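Side-chain contacts in putative adhesin (Bacteroides fragilis NCTC 9343, PDB 3PET), which is of unknown function but, as a putative lipoprotein built as a right-handed beta-helix, probably takes part in cell adhesion: residues Q130-Q135 with V142-T147; V53-V58 with K71-R76; L65-D70 with M81-T86. One frame throughout, in Å; residues are numbered along the deposited sequence. Where two conformers were deposited one is given.

Interaction 1 (Q130-Q135 with V142-T147); sequences QKLNVQ and VKLEGT
Leu-132 and Val-134 meet Val-142 and Leu-144 through methyl groups alone, so no flat group contributes a face or an edge to this interior contact. The flat groups point outward instead: the amides of Asn-133 and Gln-135 lie on the outer side of one strand and the carboxylate of Glu-145 on that of the other. Each has a polar partner there: Asn-133 binds Asp-113, Gln-135 binds Lys-156, and Glu-145 pairs with Arg-167 through OE2 while OE1 accepts a bond from the backbone N of Ser-126.

Inside, Val-134 splits its two methyls between two partners. CG1 is anti to the backbone N (chi1 177°) and meets Val-142 CG1 tip to tip at 3.9 Å; CG2 lies alongside Leu-144, the two side chains sliding past each other in opposite directions, with CG2 3.8 Å from Leu-144 CD1. That same CD1 also touches Leu-132 CD2 at 4.0 Å, Leu-132 and Leu-144 meeting tip to tip. One methyl of Leu-144 thus bridges two residues of the facing strand.

No hydrogen bond crosses between the segments. Their strand axes approach to 10.0 Å and run nearly antiparallel (165°), as expected of facing walls of a beta-helix coil separated by a layer of side chains. Strand 131-136 lies between strands 111-116 and 147-155, and strand 142-145 between 122-128 and 161-168, all paired in parallel. Leu-132 also touches Ile-114 and Leu-166, Val-134 touches Leu-153 and Ile-161, and Leu-144 packs on Ile-124, continuing the apolar core into the adjoining coils.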
ATOM      1  N   GLN A 130       7.912   8.578  25.228  1.00 22.69           N
ATOM      2  CA  GLN A 130       7.598   9.997  25.316  1.00 22.10           C
ATOM      3  C   GLN A 130       7.122  10.444  23.957  1.00 25.30           C
ATOM      4  O   GLN A 130       6.024  10.971  23.836  1.00 24.51           O
ATOM      5  CB  GLN A 130       8.807  10.823  25.804  1.00 23.56           C
ATOM      6  CG  GLN A 130       9.321  10.420  27.202  1.00 36.37           C
ATOM      7  CD  GLN A 130       8.236  10.358  28.258  1.00 55.20           C
ATOM      8  OE1 GLN A 130       7.555  11.352  28.536  1.00 49.72           O
ATOM      9  NE2 GLN A 130       8.025   9.176  28.844  1.00 47.08           N
ATOM     10  N   LYS A 131       7.950  10.216  22.926  1.00 22.82           N
ATOM     11  CA  LYS A 131       7.626  10.609  21.563  0.50 22.17           C
ATOM     12  C   LYS A 131       7.637   9.398  20.643  1.00 25.70           C
ATOM     13  O   LYS A 131       8.582   8.602  20.663  1.00 25.70           O
ATOM     14  CB  LYS A 131       8.594  11.689  21.047  0.50 24.34           C
ATOM     15  CG  LYS A 131       8.561  12.991  21.844  0.50 33.30           C
ATOM     16  CD  LYS A 131       9.617  13.969  21.366  0.50 39.89           C
ATOM     17  CE  LYS A 131       9.641  15.217  22.210  0.50 53.56           C
ATOM     18  NZ  LYS A 131      10.724  16.146  21.793  0.50 63.47           N
ATOM     19  N   LEU A 132       6.576   9.259  19.850  1.00 20.46           N
ATOM     20  CA  LEU A 132       6.439   8.195  18.867  1.00 19.87           C
ATOM     21  C   LEU A 132       6.266   8.828  17.509  1.00 23.26           C
ATOM     22  O   LEU A 132       5.432   9.731  17.339  1.00 23.26           O
ATOM     23  CB  LEU A 132       5.263   7.250  19.174  1.00 19.61           C
ATOM     24  CG  LEU A 132       4.892   6.245  18.064  1.00 23.01           C
ATOM     25  CD1 LEU A 132       5.979   5.169  17.863  1.00 22.41           C
ATOM     26  CD2 LEU A 132       3.553   5.634  18.327  1.00 25.42           C
ATOM     27  N   ASN A 133       7.052   8.367  16.550  1.00 18.72           N
ATOM     28  CA  ASN A 133       6.983   8.812  15.167  1.00 18.08           C
ATOM     29  C   ASN A 133       6.829   7.601  14.277  1.00 23.25           C
ATOM     30  O   ASN A 133       7.690   6.732  14.297  1.00 23.57           O
ATOM     31  CB  ASN A 133       8.219   9.645  14.768  1.00 16.26           C
ATOM     32  CG  ASN A 133       8.076  10.238  13.387  1.00 32.64           C
ATOM     33  OD1 ASN A 133       7.170  11.005  13.118  1.00 28.41           O
ATOM     34  ND2 ASN A 133       8.927   9.853  12.455  1.00 28.11           N
ATOM     35  N   VAL A 134       5.715   7.525  13.519  1.00 18.66           N
ATOM     36  CA  VAL A 134       5.444   6.417  12.610  1.00 16.74           C
ATOM     37  C   VAL A 134       5.310   6.975  11.202  1.00 20.53           C
ATOM     38  O   VAL A 134       4.469   7.845  10.952  1.00 19.28           O
ATOM     39  CB  VAL A 134       4.186   5.579  13.015  1.00 19.72           C
ATOM     40  CG1 VAL A 134       3.884   4.480  11.993  1.00 18.53           C
ATOM     41  CG2 VAL A 134       4.347   4.977  14.396  1.00 19.75           C
ATOM     42  N   GLN A 135       6.109   6.435  10.277  1.00 17.69           N
ATOM     43  CA  GLN A 135       6.026   6.757   8.854  1.00 18.36           C
ATOM     44  C   GLN A 135       5.811   5.450   8.133  1.00 21.52           C
ATOM     45  O   GLN A 135       6.772   4.676   7.971  1.00 21.42           O
ATOM     46  CB  GLN A 135       7.295   7.483   8.361  1.00 20.11           C
ATOM     47  CG  GLN A 135       7.537   8.856   9.001  1.00 36.05           C
ATOM     48  CD  GLN A 135       6.917   9.999   8.243  1.00 54.21           C
ATOM     49  OE1 GLN A 135       6.480   9.864   7.104  1.00 47.09           O
ATOM     50  NE2 GLN A 135       6.907  11.170   8.851  1.00 52.12           N
ATOM     51  N   VAL A 142       0.360  -1.092  10.615  1.00 18.38           N
ATOM     52  CA  VAL A 142       1.188  -0.774  11.778  1.00 17.23           C
ATOM     53  C   VAL A 142       0.243  -0.771  12.984  1.00 22.85           C
ATOM     54  O   VAL A 142      -0.637   0.087  13.064  1.00 21.96           O
ATOM     55  CB  VAL A 142       2.013   0.534  11.643  1.00 20.39           C
ATOM     56  CG1 VAL A 142       2.816   0.825  12.924  1.00 19.72           C
ATOM     57  CG2 VAL A 142       2.946   0.455  10.446  1.00 20.34           C
ATOM     58  N   LYS A 143       0.349  -1.793  13.844  1.00 19.38           N
ATOM     59  CA  LYS A 143      -0.469  -1.944  15.041  1.00 19.71           C
ATOM     60  C   LYS A 143       0.348  -1.538  16.269  1.00 22.81           C
ATOM     61  O   LYS A 143       1.469  -2.013  16.451  1.00 20.52           O
ATOM     62  CB  LYS A 143      -1.020  -3.371  15.171  1.00 23.36           C
ATOM     63  CG  LYS A 143      -2.056  -3.525  16.285  1.00 37.38           C
ATOM     64  CD  LYS A 143      -2.698  -4.900  16.259  1.00 56.12           C
ATOM     65  CE  LYS A 143      -3.664  -5.099  17.406  1.00 75.44           C
ATOM     66  NZ  LYS A 143      -4.067  -6.525  17.548  1.00 85.91           N
ATOM     67  N   LEU A 144      -0.218  -0.626  17.083  1.00 19.15           N
ATOM     68  CA  LEU A 144       0.432  -0.054  18.257  1.00 19.04           C
ATOM     69  C   LEU A 144      -0.480  -0.045  19.467  1.00 22.20           C
ATOM     70  O   LEU A 144      -1.628   0.394  19.383  1.00 22.84           O
ATOM     71  CB  LEU A 144       0.861   1.394  17.939  1.00 19.21           C
ATOM     72  CG  LEU A 144       1.732   1.604  16.688  1.00 23.03           C
ATOM     73  CD1 LEU A 144       1.572   2.988  16.144  1.00 24.32           C
ATOM     74  CD2 LEU A 144       3.201   1.297  16.970  1.00 24.22           C
ATOM     75  N   GLU A 145       0.047  -0.492  20.602  1.00 18.63           N
ATOM     76  CA  GLU A 145      -0.660  -0.492  21.878  1.00 18.41           C
ATOM     77  C   GLU A 145       0.296   0.002  22.968  1.00 21.74           C
ATOM     78  O   GLU A 145       1.477  -0.344  22.967  1.00 19.19           O
ATOM     79  CB  GLU A 145      -1.235  -1.882  22.199  1.00 19.66           C
ATOM     80  CG  GLU A 145      -2.081  -1.940  23.479  1.00 24.95           C
ATOM     81  CD  GLU A 145      -1.289  -2.101  24.767  1.00 37.54           C
ATOM     82  OE1 GLU A 145      -0.219  -2.742  24.715  1.00 26.94           O
ATOM     83  OE2 GLU A 145      -1.718  -1.583  25.824  1.00 28.50           O
ATOM     84  N   GLY A 146      -0.236   0.810  23.877  1.00 20.45           N
ATOM     85  CA  GLY A 146       0.532   1.355  24.990  1.00 21.09           C
ATOM     86  C   GLY A 146       0.256   2.818  25.219  1.00 23.48           C
ATOM     87  O   GLY A 146      -0.881   3.263  25.099  1.00 22.24           O
ATOM     88  N   THR A 147       1.286   3.571  25.579  1.00 20.34           N
ATOM     89  CA  THR A 147       1.122   5.001  25.858  1.00 19.42           C
ATOM     90  C   THR A 147       2.243   5.809  25.206  1.00 21.81           C
ATOM     91  O   THR A 147       3.363   5.325  25.039  1.00 19.74           O
ATOM     92  CB  THR A 147       1.065   5.304  27.397  1.00 22.87           C
ATOM     93  OG1 THR A 147       2.341   5.049  27.999  1.00 21.91           O
ATOM     94  CG2 THR A 147      -0.041   4.544  28.137  1.00 19.68           C
TER

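Interaction 2 (V53-V58 with K71-R76); sequences VALIQV and KSKKVR
Leu-55 reaches out from a type I beta turn, closed by a bond from Ile-56 N to Val-53 O (3.1 Å), and meets Lys-73 and Val-75 of an irregular loop. The loop runs from Lys-71 through Ser-72, both clear of the turn, before it comes into touch. Lys-73 starts toward Leu-55, and its CG comes within 4.5 Å of Leu-55 CD2, a loose edge to the contact. Past CG the chain bends (chi2 -85°) and its end leads away, so only the base of the side chain takes part; the carbonyl O of Lys-73 bonds to Lys-212 NZ of the second subunit. Lys-74 turns from the contact.

Val-75 makes the close approach: its CG2 meets Leu-55 CD1 tip to tip at 3.5 Å, tighter than usual for two carbons. Leu-55 is stretched out (chi2 179°), which puts CD1 at its far end, facing the valine. The carbonyl O of Val-75 is bonded to Thr-217 OG1 of the second subunit. At Arg-76, modelled only to CB, the backbone bonds with Ile-5.

With neither a hydrogen bond nor a salt bridge between turn and loop, the link is a small apolar one; polar bonds to the loop include those to Ile-5 and to the second subunit.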
ATOM      1  N   VAL A  53      19.907 -19.071   6.035  1.00 25.71           N
ATOM      2  CA  VAL A  53      20.456 -18.248   7.130  1.00 24.35           C
ATOM      3  C   VAL A  53      21.772 -17.614   6.659  1.00 28.26           C
ATOM      4  O   VAL A  53      22.011 -16.431   6.915  1.00 26.80           O
ATOM      5  CB  VAL A  53      20.648 -19.095   8.420  1.00 27.10           C
ATOM      6  CG1 VAL A  53      21.473 -18.348   9.472  1.00 26.35           C
ATOM      7  CG2 VAL A  53      19.300 -19.526   8.998  1.00 26.42           C
ATOM      8  N   ALA A  54      22.587 -18.395   5.920  1.00 26.00           N
ATOM      9  CA  ALA A  54      23.891 -17.984   5.396  1.00 26.52           C
ATOM     10  C   ALA A  54      23.795 -16.802   4.422  1.00 27.59           C
ATOM     11  O   ALA A  54      24.804 -16.129   4.215  1.00 27.11           O
ATOM     12  CB  ALA A  54      24.584 -19.165   4.717  1.00 28.06           C
ATOM     13  N   LEU A  55      22.594 -16.526   3.852  1.00 22.93           N
ATOM     14  CA  LEU A  55      22.384 -15.423   2.902  1.00 22.51           C
ATOM     15  C   LEU A  55      22.255 -14.049   3.598  1.00 23.65           C
ATOM     16  O   LEU A  55      22.287 -13.022   2.928  1.00 22.88           O
ATOM     17  CB  LEU A  55      21.129 -15.660   2.043  1.00 22.97           C
ATOM     18  CG  LEU A  55      21.079 -16.919   1.167  1.00 30.37           C
ATOM     19  CD1 LEU A  55      19.774 -16.974   0.423  1.00 29.83           C
ATOM     20  CD2 LEU A  55      22.233 -16.971   0.161  1.00 34.48           C
ATOM     21  N   ILE A  56      22.103 -14.030   4.916  1.00 20.87           N
ATOM     22  CA  ILE A  56      21.910 -12.771   5.643  1.00 20.16           C
ATOM     23  C   ILE A  56      23.246 -12.171   6.089  1.00 23.55           C
ATOM     24  O   ILE A  56      24.015 -12.810   6.804  1.00 21.43           O
ATOM     25  CB  ILE A  56      20.930 -12.947   6.829  1.00 22.75           C
ATOM     26  CG1 ILE A  56      19.543 -13.488   6.306  1.00 23.57           C
ATOM     27  CG2 ILE A  56      20.784 -11.592   7.615  1.00 19.50           C
ATOM     28  CD1 ILE A  56      18.513 -13.772   7.336  1.00 24.51           C
ATOM     29  N   GLN A  57      23.508 -10.935   5.679  1.00 19.26           N
ATOM     30  CA  GLN A  57      24.731 -10.252   6.113  1.00 19.44           C
ATOM     31  C   GLN A  57      24.356  -9.391   7.317  1.00 22.87           C
ATOM     32  O   GLN A  57      23.298  -8.751   7.343  1.00 20.72           O
ATOM     33  CB  GLN A  57      25.355  -9.420   4.977  1.00 21.28           C
ATOM     34  CG  GLN A  57      25.772 -10.245   3.759  1.00 27.75           C
ATOM     35  CD  GLN A  57      24.731 -10.201   2.662  1.00 35.02           C
ATOM     36  OE1 GLN A  57      24.075  -9.174   2.432  1.00 31.14           O
ATOM     37  NE2 GLN A  57      24.544 -11.317   1.988  1.00 25.10           N
ATOM     38  N   VAL A  58      25.219  -9.409   8.316  1.00 19.15           N
ATOM     39  CA  VAL A  58      24.979  -8.762   9.604  1.00 18.72           C
ATOM     40  C   VAL A  58      26.110  -7.790   9.927  1.00 21.72           C
ATOM     41  O   VAL A  58      27.264  -8.153   9.788  1.00 20.24           O
ATOM     42  CB  VAL A  58      24.872  -9.882  10.687  1.00 21.86           C
ATOM     43  CG1 VAL A  58      24.822  -9.297  12.111  1.00 21.64           C
ATOM     44  CG2 VAL A  58      23.663 -10.797  10.430  1.00 21.36           C
ATOM     45  N   LYS A  71      20.611  -9.419  -2.972  1.00 15.28           N
ATOM     46  CA  LYS A  71      19.302  -9.305  -3.649  1.00 16.78           C
ATOM     47  C   LYS A  71      19.250 -10.060  -5.006  1.00 22.35           C
ATOM     48  O   LYS A  71      18.162 -10.314  -5.519  1.00 19.39           O
ATOM     49  CB  LYS A  71      18.938  -7.832  -3.841  1.00 17.65           C
ATOM     50  CG  LYS A  71      18.759  -7.109  -2.492  1.00 26.17           C
ATOM     51  CD  LYS A  71      18.562  -5.622  -2.749  1.00 34.88           C
ATOM     52  CE  LYS A  71      18.579  -4.823  -1.472  1.00 40.87           C
ATOM     53  NZ  LYS A  71      18.726  -3.371  -1.748  1.00 44.80           N
ATOM     54  N   SER A  72      20.427 -10.397  -5.579  1.00 22.61           N
ATOM     55  CA  SER A  72      20.552 -11.113  -6.852  1.00 24.58           C
ATOM     56  C   SER A  72      20.384 -12.624  -6.630  1.00 31.40           C
ATOM     57  O   SER A  72      20.328 -13.378  -7.606  1.00 31.29           O
ATOM     58  CB  SER A  72      21.923 -10.833  -7.479  1.00 27.34           C
ATOM     59  OG  SER A  72      22.101  -9.477  -7.872  1.00 32.05           O
ATOM     60  N   LYS A  73      20.302 -13.085  -5.359  1.00 28.01           N
ATOM     61  CA  LYS A  73      20.215 -14.530  -5.102  1.00 29.81           C
ATOM     62  C   LYS A  73      18.786 -15.068  -5.151  1.00 36.50           C
ATOM     63  O   LYS A  73      17.925 -14.641  -4.381  1.00 35.31           O
ATOM     64  CB  LYS A  73      20.891 -14.937  -3.782  1.00 32.27           C
ATOM     65  CG  LYS A  73      22.420 -14.991  -3.872  1.00 41.75           C
ATOM     66  CD  LYS A  73      22.959 -16.308  -4.410  1.00 48.98           C
ATOM     67  CE  LYS A  73      24.284 -16.126  -5.104  1.00 50.16           C
ATOM     68  NZ  LYS A  73      24.115 -15.916  -6.567  1.00 59.76           N
ATOM     69  N   LYS A  74      18.549 -16.022  -6.070  1.00 35.98           N
ATOM     70  CA  LYS A  74      17.232 -16.640  -6.193  1.00 36.15           C
ATOM     71  C   LYS A  74      17.114 -17.748  -5.165  1.00 39.64           C
ATOM     72  O   LYS A  74      18.024 -18.560  -5.001  1.00 37.96           O
ATOM     73  CB  LYS A  74      16.949 -17.172  -7.606  1.00 38.68           C
ATOM     74  CG  LYS A  74      16.677 -16.105  -8.661  1.00 39.05           C
ATOM     75  CD  LYS A  74      16.575 -16.753 -10.025  1.00 36.64           C
ATOM     76  CE  LYS A  74      17.001 -15.844 -11.148  1.00 42.22           C
ATOM     77  NZ  LYS A  74      16.885 -16.525 -12.465  1.00 47.56           N
ATOM     78  N   VAL A  75      16.001 -17.749  -4.451  1.00 38.63           N
ATOM     79  CA  VAL A  75      15.682 -18.738  -3.417  1.00 40.13           C
ATOM     80  C   VAL A  75      14.313 -19.330  -3.763  1.00 47.76           C
ATOM     81  O   VAL A  75      13.374 -18.573  -4.033  1.00 47.48           O
ATOM     82  CB  VAL A  75      15.716 -18.105  -1.996  1.00 42.97           C
ATOM     83  CG1 VAL A  75      15.326 -19.110  -0.936  1.00 43.27           C
ATOM     84  CG2 VAL A  75      17.083 -17.524  -1.684  1.00 41.93           C
ATOM     85  N   ARG A  76      14.207 -20.676  -3.783  1.00 45.39           N
ATOM     86  CA  ARG A  76      12.953 -21.378  -4.069  1.00 45.56           C
ATOM     87  C   ARG A  76      11.842 -20.916  -3.060  1.00 49.63           C
ATOM     88  O   ARG A  76      10.774 -20.492  -3.507  1.00 50.48           O
ATOM     89  CB  ARG A  76      13.174 -22.896  -4.068  1.00 45.93           C
TER

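Interaction 3 (L65-D70 with M81-T86); sequences LFLSID and MKITIT
Leu-65 and Leu-67 interlock with Ile-83 and Ile-85 in a compact apolar patch. Ile-85 reaches Leu-65 tip to tip with two of its methyls: CG2 lies 3.9 Å from Leu-65 CD2, and CD1 touches the same carbon. Ile-85 CD1 also meets Leu-67 CD1 end on at 4.0 Å, helped by an extended outer branch (chi2 -179°). Leu-67 and Ile-83 instead slide past one another, Leu-67 CD1 lying 3.9 Å from Ile-83 CG2.

Beyond this pairing the segments part. Ile-69 stays clear of the facing segment and packs on Gly-214 of the second subunit, while Met-81, a selenomethionine, is buried against Ile-46 and Ile-56. On the outer sides lie Phe-66, Ser-68, Thr-84 and the exposed Lys-82.

The strand axes are 11.2 Å apart and almost antiparallel (173°), consistent with facing walls near the N-terminal end of the right-handed beta-helix, with a layer of side chains between. Strand 64-69 pairs with 23-26 and 56-61, and strand 82-87 with 31-36 and 43-47; Leu-44 touches both Leu-67 and Ile-85, and Phe-21 both Leu-65 and Ile-85.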
ATOM      1  N   LEU A  65      21.926  -1.870  13.997  1.00 19.42           N
ATOM      2  CA  LEU A  65      22.047  -3.229  13.513  1.00 18.23           C
ATOM      3  C   LEU A  65      21.529  -3.243  12.082  1.00 22.57           C
ATOM      4  O   LEU A  65      20.344  -2.952  11.857  1.00 20.10           O
ATOM      5  CB  LEU A  65      21.246  -4.209  14.402  1.00 18.26           C
ATOM      6  CG  LEU A  65      21.156  -5.654  13.898  1.00 21.63           C
ATOM      7  CD1 LEU A  65      22.539  -6.343  13.919  1.00 21.81           C
ATOM      8  CD2 LEU A  65      20.163  -6.445  14.732  1.00 24.28           C
ATOM      9  N   PHE A  66      22.409  -3.577  11.116  1.00 19.38           N
ATOM     10  CA  PHE A  66      22.038  -3.680   9.706  1.00 17.87           C
ATOM     11  C   PHE A  66      21.943  -5.132   9.310  1.00 19.98           C
ATOM     12  O   PHE A  66      22.904  -5.871   9.471  1.00 18.27           O
ATOM     13  CB  PHE A  66      23.057  -2.950   8.802  1.00 19.69           C
ATOM     14  CG  PHE A  66      23.041  -1.443   8.910  1.00 20.86           C
ATOM     15  CD1 PHE A  66      22.191  -0.683   8.119  1.00 23.49           C
ATOM     16  CD2 PHE A  66      23.910  -0.787   9.759  1.00 22.18           C
ATOM     17  CE1 PHE A  66      22.192   0.719   8.212  1.00 24.90           C
ATOM     18  CE2 PHE A  66      23.936   0.603   9.822  1.00 24.33           C
ATOM     19  CZ  PHE A  66      23.069   1.346   9.065  1.00 23.01           C
ATOM     20  N   LEU A  67      20.798  -5.536   8.777  1.00 16.93           N
ATOM     21  CA  LEU A  67      20.569  -6.885   8.269  1.00 16.02           C
ATOM     22  C   LEU A  67      20.289  -6.763   6.775  1.00 20.49           C
ATOM     23  O   LEU A  67      19.397  -6.034   6.387  1.00 20.85           O
ATOM     24  CB  LEU A  67      19.398  -7.565   9.006  1.00 15.40           C
ATOM     25  CG  LEU A  67      19.448  -7.599  10.542  1.00 20.00           C
ATOM     26  CD1 LEU A  67      18.144  -8.134  11.108  1.00 20.51           C
ATOM     27  CD2 LEU A  67      20.642  -8.447  11.051  1.00 19.07           C
ATOM     28  N   SER A  68      21.100  -7.400   5.940  1.00 18.71           N
ATOM     29  CA  SER A  68      20.930  -7.302   4.498  1.00 18.38           C
ATOM     30  C   SER A  68      21.071  -8.661   3.837  1.00 23.14           C
ATOM     31  O   SER A  68      21.419  -9.642   4.495  1.00 22.07           O
ATOM     32  CB  SER A  68      21.942  -6.325   3.916  1.00 20.03           C
ATOM     33  OG  SER A  68      23.255  -6.748   4.228  1.00 26.88           O
ATOM     34  N   ILE A  69      20.758  -8.723   2.527  1.00 20.27           N
ATOM     35  CA  ILE A  69      20.853  -9.939   1.712  1.00 20.60           C
ATOM     36  C   ILE A  69      21.456  -9.598   0.368  1.00 21.70           C
ATOM     37  O   ILE A  69      21.454  -8.431  -0.040  1.00 19.86           O
ATOM     38  CB  ILE A  69      19.469 -10.663   1.535  1.00 23.96           C
ATOM     39  CG1 ILE A  69      18.443  -9.784   0.781  1.00 25.66           C
ATOM     40  CG2 ILE A  69      18.905 -11.141   2.877  1.00 23.98           C
ATOM     41  CD1 ILE A  69      17.349 -10.543   0.072  1.00 32.52           C
ATOM     42  N   ASP A  70      21.954 -10.630  -0.336  1.00 16.67           N
ATOM     43  CA  ASP A  70      22.380 -10.519  -1.716  1.00 16.68           C
ATOM     44  C   ASP A  70      21.056 -10.569  -2.496  1.00 20.08           C
ATOM     45  O   ASP A  70      20.429 -11.630  -2.608  1.00 19.59           O
ATOM     46  CB  ASP A  70      23.380 -11.642  -2.114  1.00 18.32           C
ATOM     47  CG  ASP A  70      23.780 -11.627  -3.591  1.00 25.57           C
ATOM     48  OD1 ASP A  70      23.230 -10.803  -4.355  1.00 24.64           O
ATOM     49  OD2 ASP A  70      24.666 -12.412  -3.971  1.00 26.61           O
HETATM   50  N   MSE A  81      12.132 -19.063   8.273  1.00 27.26           N
HETATM   51  CA  MSE A  81      13.051 -17.965   8.643  1.00 24.15           C
HETATM   52  C   MSE A  81      12.511 -17.143   9.826  1.00 27.57           C
HETATM   53  O   MSE A  81      11.405 -16.605   9.741  1.00 28.31           O
HETATM   54  CB  MSE A  81      13.322 -17.032   7.447  1.00 24.29           C
HETATM   55  CG  MSE A  81      14.174 -17.670   6.353  1.00 29.36           C
HETATM   56 SE   MSE A  81      15.927 -18.328   6.984  0.75 34.93          SE
HETATM   57  CE  MSE A  81      16.656 -16.683   7.549  1.00 29.46           C
ATOM     58  N   LYS A  82      13.260 -17.084  10.935  1.00 21.59           N
ATOM     59  CA  LYS A  82      12.854 -16.291  12.104  1.00 19.66           C
ATOM     60  C   LYS A  82      14.067 -15.532  12.622  1.00 22.30           C
ATOM     61  O   LYS A  82      15.116 -16.141  12.889  1.00 21.71           O
ATOM     62  CB  LYS A  82      12.223 -17.154  13.210  1.00 21.60           C
ATOM     63  CG  LYS A  82      11.525 -16.313  14.264  1.00 27.16           C
ATOM     64  CD  LYS A  82      11.409 -16.985  15.620  1.00 39.39           C
ATOM     65  CE  LYS A  82      10.250 -17.942  15.698  1.00 53.66           C
ATOM     66  NZ  LYS A  82      10.076 -18.508  17.062  1.00 58.28           N
ATOM     67  N   ILE A  83      13.931 -14.209  12.725  1.00 16.05           N
ATOM     68  CA  ILE A  83      14.998 -13.341  13.212  1.00 15.05           C
ATOM     69  C   ILE A  83      14.610 -12.867  14.614  1.00 20.28           C
ATOM     70  O   ILE A  83      13.585 -12.224  14.775  1.00 21.25           O
ATOM     71  CB  ILE A  83      15.257 -12.165  12.216  1.00 16.89           C
ATOM     72  CG1 ILE A  83      15.679 -12.707  10.820  1.00 14.59           C
ATOM     73  CG2 ILE A  83      16.303 -11.176  12.786  1.00 18.35           C
ATOM     74  CD1 ILE A  83      15.449 -11.720   9.610  1.00 17.34           C
ATOM     75  N   THR A  84      15.425 -13.193  15.622  1.00 16.52           N
ATOM     76  CA  THR A  84      15.176 -12.845  17.011  1.00 16.38           C
ATOM     77  C   THR A  84      16.234 -11.834  17.422  1.00 21.51           C
ATOM     78  O   THR A  84      17.438 -12.106  17.344  1.00 20.28           O
ATOM     79  CB  THR A  84      15.138 -14.125  17.857  1.00 28.36           C
ATOM     80  OG1 THR A  84      13.983 -14.855  17.448  1.00 28.35           O
ATOM     81  CG2 THR A  84      15.033 -13.847  19.353  1.00 29.20           C
ATOM     82  N   ILE A  85      15.772 -10.640  17.827  1.00 17.87           N
ATOM     83  CA  ILE A  85      16.663  -9.535  18.190  1.00 16.64           C
ATOM     84  C   ILE A  85      16.394  -9.085  19.639  1.00 21.12           C
ATOM     85  O   ILE A  85      15.242  -8.991  20.062  1.00 18.37           O
ATOM     86  CB  ILE A  85      16.477  -8.349  17.192  1.00 17.73           C
ATOM     87  CG1 ILE A  85      16.542  -8.800  15.706  1.00 17.54           C
ATOM     88  CG2 ILE A  85      17.491  -7.212  17.474  1.00 16.32           C
ATOM     89  CD1 ILE A  85      16.387  -7.629  14.628  1.00 18.27           C
ATOM     90  N   THR A  86      17.460  -8.815  20.394  1.00 19.88           N
ATOM     91  CA  THR A  86      17.303  -8.292  21.742  1.00 19.79           C
ATOM     92  C   THR A  86      18.414  -7.309  22.036  1.00 21.95           C
ATOM     93  O   THR A  86      19.565  -7.508  21.647  1.00 19.96           O
ATOM     94  CB  THR A  86      17.127  -9.373  22.852  1.00 29.57           C
ATOM     95  OG1 THR A  86      16.931  -8.710  24.111  1.00 36.34           O
ATOM     96  CG2 THR A  86      18.261 -10.333  22.954  1.00 24.18           C
TER

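Interactions 1 and 3 are both core contacts between facing, nearly antiparallel strands, built of aliphatic methyls; their centres lie about 22 Å apart at different levels of the beta-helix, without touching. Interaction 2 is peripheral, joining a turn to an irregular loop where a small apolar spot is bordered by Lys-73 and the second subunit takes part. It is the direct neighbour of interaction 3, about 11 Å between centres: strands 56-61 and 64-69 are antiparallel partners, with a probable hydrogen bond from Gln-57 N to Ser-68 O (2.7 Å). Across the segments all three contacts are apolar; they differ in setting, interior for 1 and 3, at the subunit interface for 2.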